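Local coordinates for protein 4'-phospho-dehydrooxetanocin synthase (PDB 5UL3) that catalyses the cobalamin-dependent radical SAM ring contraction of dAMP to an oxetane aldehyde, a step in the biosynthesis of the antiviral nucleoside oxetanocin A, at residues A[82-94]-A[105-117]. Residues are numbered along the deposited sequence; the frame is centred on the assembly and turned at random.
Sequences NPLLMRWHPSWYE and FLSCEELYEHLEL
Helices 83-88 and 109-115 run at 134° to one another with axes 10.0 Å apart, and their backbones come nearest at Trp88 and Leu111, whose CA atoms are 6.4 Å apart. Trp88, at the last turn of its helix, fills the space between them. With CG anti to the backbone N (chi1 157°), its indole reaches across to Leu111, whose CB lies 3.9 Å from the centroid of the five-membered ring, a CH-pi contact over one face; His89 CB sits against the opposite face, near the ring's edge. The far rim of the indole, CZ3 and CH2, points into the face of Phe105 in a T-shaped pair, while Cys108 SG meets the indole edge 3.5 Å from Trp88 CZ2; a small, polarisable thiol suits this tight place. Phe105 in turn directs its own edge, CZ foremost, at the face of Trp92, with the planes at 79°.

Both helices pack on one side of the four-stranded antiparallel sheet of the N-terminal domain, far from the cobalamin and iron-sulfur sites. Phe105 belongs to its edge strand 102-106, and Leu111 and Leu115 reach Ile70 on the neighbouring strand. Branched leucines fill the wedge between helices and sheet: Leu84 CD2 touches Leu115 CD2 at 3.9 Å, and Leu85 presses both methyls on Phe105 CE2.

On the side of His114 and Arg87 the contact turns polar. His114 lays its ring face over Trp88 CB, 3.7 Å from the ring centroid, and a flat imidazole can do this while its ND1 shares a water with Arg87 NE. The guanidinium of Arg87 also bonds to the carbonyl oxygen of Glu150. A second water donates to both Trp88 O and Glu110 OE1, linking the two segments through a carboxylate that is itself poorly ordered.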
loop_
_atom_site.group_PDB
_atom_site.type_symbol
_atom_site.label_atom_id
_atom_site.label_comp_id
_atom_site.label_asym_id
_atom_site.label_seq_id
_atom_site.Cartn_x
_atom_site.Cartn_y
_atom_site.Cartn_z
ATOM N N ASN A 82 -28.605 16.331 4.042
ATOM C CA ASN A 82 -28.773 14.875 4.147
ATOM C C ASN A 82 -29.110 14.273 2.780
ATOM O O ASN A 82 -30.120 14.659 2.166
ATOM C CB ASN A 82 -29.876 14.612 5.183
ATOM C CG ASN A 82 -30.164 13.145 5.402
ATOM O OD1 ASN A 82 -30.323 12.372 4.463
ATOM N ND2 ASN A 82 -30.267 12.758 6.665
ATOM N N PRO A 83 -28.304 13.336 2.267
ATOM C CA PRO A 83 -28.495 12.868 0.890
ATOM C C PRO A 83 -29.679 11.933 0.751
ATOM O O PRO A 83 -30.276 11.855 -0.330
ATOM C CB PRO A 83 -27.170 12.151 0.578
ATOM C CG PRO A 83 -26.735 11.600 1.925
ATOM C CD PRO A 83 -27.156 12.682 2.931
ATOM N N LEU A 84 -30.015 11.211 1.827
ATOM C CA LEU A 84 -31.169 10.322 1.783
ATOM C C LEU A 84 -32.453 11.135 1.705
ATOM O O LEU A 84 -33.333 10.839 0.893
ATOM C CB LEU A 84 -31.196 9.401 3.006
ATOM C CG LEU A 84 -32.297 8.340 3.003
ATOM C CD1 LEU A 84 -31.819 7.106 3.773
ATOM C CD2 LEU A 84 -33.613 8.856 3.664
ATOM N N LEU A 85 -32.574 12.153 2.553
ATOM C CA LEU A 85 -33.768 12.995 2.488
ATOM C C LEU A 85 -33.865 13.687 1.137
ATOM O O LEU A 85 -34.968 13.844 0.588
ATOM C CB LEU A 85 -33.757 14.025 3.618
ATOM C CG LEU A 85 -33.849 13.458 5.042
ATOM C CD1 LEU A 85 -33.695 14.564 6.089
ATOM C CD2 LEU A 85 -35.134 12.668 5.270
ATOM N N MET A 86 -32.716 14.096 0.577
ATOM C CA MET A 86 -32.720 14.778 -0.710
ATOM C C MET A 86 -33.185 13.856 -1.835
ATOM O O MET A 86 -33.891 14.295 -2.749
ATOM C CB MET A 86 -31.332 15.346 -1.013
ATOM C CG MET A 86 -31.312 16.272 -2.205
ATOM S SD MET A 86 -29.666 16.962 -2.441
ATOM C CE MET A 86 -29.475 17.880 -0.913
ATOM N N ARG A 87 -32.800 12.580 -1.794
ATOM C CA ARG A 87 -33.308 11.633 -2.784
ATOM C C ARG A 87 -34.812 11.433 -2.633
ATOM O O ARG A 87 -35.528 11.287 -3.633
ATOM C CB ARG A 87 -32.586 10.290 -2.660
ATOM C CG ARG A 87 -31.134 10.348 -3.065
ATOM C CD ARG A 87 -30.506 8.941 -3.131
ATOM N NE ARG A 87 -30.493 8.235 -1.846
ATOM C CZ ARG A 87 -29.480 8.269 -0.975
ATOM N NH1 ARG A 87 -28.394 9.002 -1.223
ATOM N NH2 ARG A 87 -29.563 7.572 0.143
ATOM N N TRP A 88 -35.299 11.412 -1.395
ATOM C CA TRP A 88 -36.724 11.214 -1.138
ATOM C C TRP A 88 -37.553 12.427 -1.563
ATOM O O TRP A 88 -38.638 12.272 -2.148
ATOM C CB TRP A 88 -36.936 10.891 0.344
ATOM C CG TRP A 88 -38.319 11.185 0.846
ATOM C CD1 TRP A 88 -39.467 10.483 0.579
ATOM C CD2 TRP A 88 -38.694 12.256 1.710
ATOM N NE1 TRP A 88 -40.535 11.068 1.225
ATOM C CE2 TRP A 88 -40.084 12.156 1.927
ATOM C CE3 TRP A 88 -37.987 13.293 2.326
ATOM C CZ2 TRP A 88 -40.780 13.055 2.735
ATOM C CZ3 TRP A 88 -38.676 14.181 3.123
ATOM C CH2 TRP A 88 -40.065 14.062 3.312
ATOM N N HIS A 89 -37.055 13.638 -1.314
ATOM C CA HIS A 89 -37.813 14.863 -1.591
ATOM C C HIS A 89 -36.820 15.996 -1.826
ATOM O O HIS A 89 -36.352 16.633 -0.871
ATOM C CB HIS A 89 -38.753 15.182 -0.432
ATOM C CG HIS A 89 -39.770 16.256 -0.720
ATOM N ND1 HIS A 89 -39.561 17.278 -1.622
ATOM C CD2 HIS A 89 -41.005 16.458 -0.199
ATOM C CE1 HIS A 89 -40.630 18.058 -1.652
ATOM N NE2 HIS A 89 -41.520 17.581 -0.797
ATOM N N PRO A 90 -36.491 16.291 -3.082
ATOM C CA PRO A 90 -35.456 17.305 -3.355
ATOM C C PRO A 90 -35.810 18.708 -2.880
ATOM O O PRO A 90 -34.923 19.570 -2.825
ATOM C CB PRO A 90 -35.321 17.260 -4.886
ATOM C CG PRO A 90 -35.821 15.909 -5.266
ATOM C CD PRO A 90 -36.908 15.577 -4.297
ATOM N N SER A 91 -37.067 18.986 -2.552
ATOM C CA SER A 91 -37.446 20.304 -2.057
ATOM C C SER A 91 -38.123 20.232 -0.702
ATOM O O SER A 91 -39.033 21.008 -0.420
ATOM C CB SER A 91 -38.377 21.030 -3.035
ATOM O OG SER A 91 -37.746 21.284 -4.273
ATOM N N TRP A 92 -37.709 19.306 0.174
ATOM C CA TRP A 92 -38.413 19.239 1.444
ATOM C C TRP A 92 -38.115 20.439 2.337
ATOM O O TRP A 92 -38.938 20.766 3.203
ATOM C CB TRP A 92 -38.094 17.942 2.197
ATOM C CG TRP A 92 -36.692 17.834 2.729
ATOM C CD1 TRP A 92 -35.618 17.244 2.112
ATOM C CD2 TRP A 92 -36.213 18.307 4.001
ATOM N NE1 TRP A 92 -34.505 17.342 2.914
ATOM C CE2 TRP A 92 -34.842 17.975 4.081
ATOM C CE3 TRP A 92 -36.811 18.982 5.073
ATOM C CZ2 TRP A 92 -34.051 18.302 5.190
ATOM C CZ3 TRP A 92 -36.022 19.301 6.184
ATOM C CH2 TRP A 92 -34.656 18.960 6.225
ATOM N N TYR A 93 -36.985 21.108 2.143
ATOM C CA TYR A 93 -36.493 22.076 3.122
ATOM C C TYR A 93 -36.572 23.507 2.592
ATOM O O TYR A 93 -36.768 23.748 1.399
ATOM C CB TYR A 93 -35.049 21.745 3.509
ATOM C CG TYR A 93 -34.134 21.725 2.317
ATOM C CD1 TYR A 93 -33.489 22.877 1.901
ATOM C CD2 TYR A 93 -33.928 20.557 1.594
ATOM C CE1 TYR A 93 -32.667 22.872 0.807
ATOM C CE2 TYR A 93 -33.094 20.538 0.493
ATOM C CZ TYR A 93 -32.462 21.703 0.107
ATOM O OH TYR A 93 -31.631 21.699 -0.988
ATOM N N GLU A 94 -36.403 24.466 3.507
ATOM C CA GLU A 94 -36.367 25.883 3.153
ATOM C C GLU A 94 -34.931 26.298 2.852
ATOM O O GLU A 94 -34.043 26.136 3.699
ATOM C CB GLU A 94 -36.941 26.735 4.281
ATOM C CG GLU A 94 -38.386 26.461 4.611
ATOM C CD GLU A 94 -38.789 27.091 5.927
ATOM O OE1 GLU A 94 -37.937 27.134 6.843
ATOM O OE2 GLU A 94 -39.947 27.552 6.045
ATOM N N PHE A 105 -40.971 14.187 10.397
ATOM C CA PHE A 105 -41.681 14.056 9.130
ATOM C C PHE A 105 -42.985 13.310 9.376
ATOM O O PHE A 105 -42.972 12.179 9.872
ATOM C CB PHE A 105 -40.827 13.329 8.091
ATOM C CG PHE A 105 -39.698 14.159 7.575
ATOM C CD1 PHE A 105 -39.942 15.201 6.696
ATOM C CD2 PHE A 105 -38.392 13.922 7.990
ATOM C CE1 PHE A 105 -38.915 15.988 6.224
ATOM C CE2 PHE A 105 -37.361 14.717 7.527
ATOM C CZ PHE A 105 -37.621 15.742 6.636
ATOM N N LEU A 106 -44.103 13.944 9.026
ATOM C CA LEU A 106 -45.436 13.450 9.352
ATOM C C LEU A 106 -46.145 12.980 8.089
ATOM O O LEU A 106 -46.166 13.697 7.083
ATOM C CB LEU A 106 -46.251 14.544 10.042
ATOM C CG LEU A 106 -45.601 15.112 11.299
ATOM C CD1 LEU A 106 -46.292 16.399 11.736
ATOM C CD2 LEU A 106 -45.658 14.080 12.396
ATOM N N SER A 107 -46.720 11.775 8.150
ATOM C CA SER A 107 -47.467 11.191 7.035
ATOM C C SER A 107 -46.656 11.185 5.741
ATOM O O SER A 107 -47.167 11.480 4.656
ATOM C CB SER A 107 -48.801 11.914 6.854
ATOM O OG SER A 107 -49.526 11.830 8.071
ATOM N N CYS A 108 -45.379 10.818 5.853
ATOM C CA CYS A 108 -44.474 10.726 4.711
ATOM C C CYS A 108 -44.247 9.244 4.429
ATOM O O CYS A 108 -43.214 8.670 4.780
ATOM C CB CYS A 108 -43.177 11.468 4.989
ATOM S SG CYS A 108 -43.388 13.262 5.114
ATOM N N GLU A 109 -45.231 8.628 3.769
ATOM C CA GLU A 109 -45.247 7.174 3.636
ATOM C C GLU A 109 -44.028 6.660 2.877
ATOM O O GLU A 109 -43.415 5.662 3.277
ATOM C CB GLU A 109 -46.534 6.726 2.943
ATOM C CG GLU A 109 -46.738 5.214 2.965
ATOM C CD GLU A 109 -47.809 4.746 1.997
ATOM O OE1 GLU A 109 -48.665 5.567 1.604
ATOM O OE2 GLU A 109 -47.787 3.553 1.624
ATOM N N GLU A 110 -43.660 7.322 1.777
ATOM C CA GLU A 110 -42.548 6.827 0.972
ATOM C C GLU A 110 -41.201 6.964 1.677
ATOM O O GLU A 110 -40.243 6.286 1.288
ATOM C CB GLU A 110 -42.502 7.550 -0.376
ATOM C CG GLU A 110 -43.637 7.180 -1.330
ATOM C CD GLU A 110 -43.573 7.952 -2.643
ATOM O OE1 GLU A 110 -42.855 8.976 -2.701
ATOM O OE2 GLU A 110 -44.239 7.537 -3.616
ATOM N N LEU A 111 -41.099 7.824 2.694
ATOM C CA LEU A 111 -39.824 7.992 3.380
ATOM C C LEU A 111 -39.408 6.701 4.075
ATOM O O LEU A 111 -38.217 6.368 4.123
ATOM C CB LEU A 111 -39.909 9.139 4.387
ATOM C CG LEU A 111 -38.648 9.441 5.205
ATOM C CD1 LEU A 111 -37.429 9.651 4.309
ATOM C CD2 LEU A 111 -38.859 10.649 6.107
ATOM N N TYR A 112 -40.381 5.956 4.604
ATOM C CA TYR A 112 -40.060 4.690 5.259
ATOM C C TYR A 112 -39.317 3.758 4.314
ATOM O O TYR A 112 -38.341 3.113 4.719
ATOM C CB TYR A 112 -41.328 4.014 5.788
ATOM C CG TYR A 112 -41.046 2.928 6.816
ATOM C CD1 TYR A 112 -40.495 1.707 6.440
ATOM C CD2 TYR A 112 -41.329 3.128 8.160
ATOM C CE1 TYR A 112 -40.231 0.719 7.377
ATOM C CE2 TYR A 112 -41.074 2.140 9.105
ATOM C CZ TYR A 112 -40.524 0.941 8.707
ATOM O OH TYR A 112 -40.263 -0.037 9.641
ATOM N N GLU A 113 -39.756 3.678 3.060
ATOM C CA GLU A 113 -39.095 2.814 2.093
ATOM C C GLU A 113 -37.641 3.223 1.900
ATOM O O GLU A 113 -36.762 2.363 1.783
ATOM C CB GLU A 113 -39.855 2.847 0.761
ATOM C CG GLU A 113 -41.334 2.462 0.894
ATOM C CD GLU A 113 -42.193 2.888 -0.305
ATOM O OE1 GLU A 113 -41.675 2.933 -1.445
ATOM O OE2 GLU A 113 -43.396 3.180 -0.099
ATOM N N HIS A 114 -37.367 4.538 1.869
ATOM C CA HIS A 114 -35.986 4.991 1.741
ATOM C C HIS A 114 -35.152 4.561 2.940
ATOM O O HIS A 114 -33.938 4.378 2.810
ATOM C CB HIS A 114 -35.929 6.513 1.562
ATOM C CG HIS A 114 -36.416 6.986 0.220
ATOM N ND1 HIS A 114 -35.557 7.310 -0.809
ATOM C CD2 HIS A 114 -37.667 7.176 -0.261
ATOM C CE1 HIS A 114 -36.259 7.685 -1.866
ATOM N NE2 HIS A 114 -37.541 7.608 -1.560
ATOM N N LEU A 115 -35.780 4.371 4.106
ATOM C CA LEU A 115 -35.043 4.011 5.311
ATOM C C LEU A 115 -34.828 2.514 5.455
ATOM O O LEU A 115 -34.142 2.095 6.392
ATOM C CB LEU A 115 -35.761 4.531 6.557
ATOM C CG LEU A 115 -35.773 6.051 6.657
ATOM C CD1 LEU A 115 -36.594 6.478 7.875
ATOM C CD2 LEU A 115 -34.331 6.543 6.759
ATOM N N GLU A 116 -35.406 1.706 4.563
ATOM C CA GLU A 116 -35.174 0.266 4.547
ATOM C C GLU A 116 -33.908 -0.010 3.737
ATOM O O GLU A 116 -33.939 -0.447 2.588
ATOM C CB GLU A 116 -36.391 -0.461 3.982
ATOM C CG GLU A 116 -37.632 -0.298 4.861
ATOM C CD GLU A 116 -38.739 -1.293 4.536
ATOM O OE1 GLU A 116 -39.467 -1.699 5.472
ATOM O OE2 GLU A 116 -38.882 -1.670 3.354
ATOM N N LEU A 117 -32.773 0.297 4.365
ATOM C CA LEU A 117 -31.488 0.180 3.683
ATOM C C LEU A 117 -31.119 -1.290 3.480
ATOM O O LEU A 117 -31.303 -2.115 4.386
ATOM C CB LEU A 117 -30.390 0.887 4.486
ATOM C CG LEU A 117 -30.558 2.388 4.731
ATOM C CD1 LEU A 117 -29.305 2.937 5.407
ATOM C CD2 LEU A 117 -30.800 3.104 3.423
HETATM O O HOH W 1 -32.801 6.623 -1.239
HETATM O O HOH W 2 -40.142 9.795 -3.222
#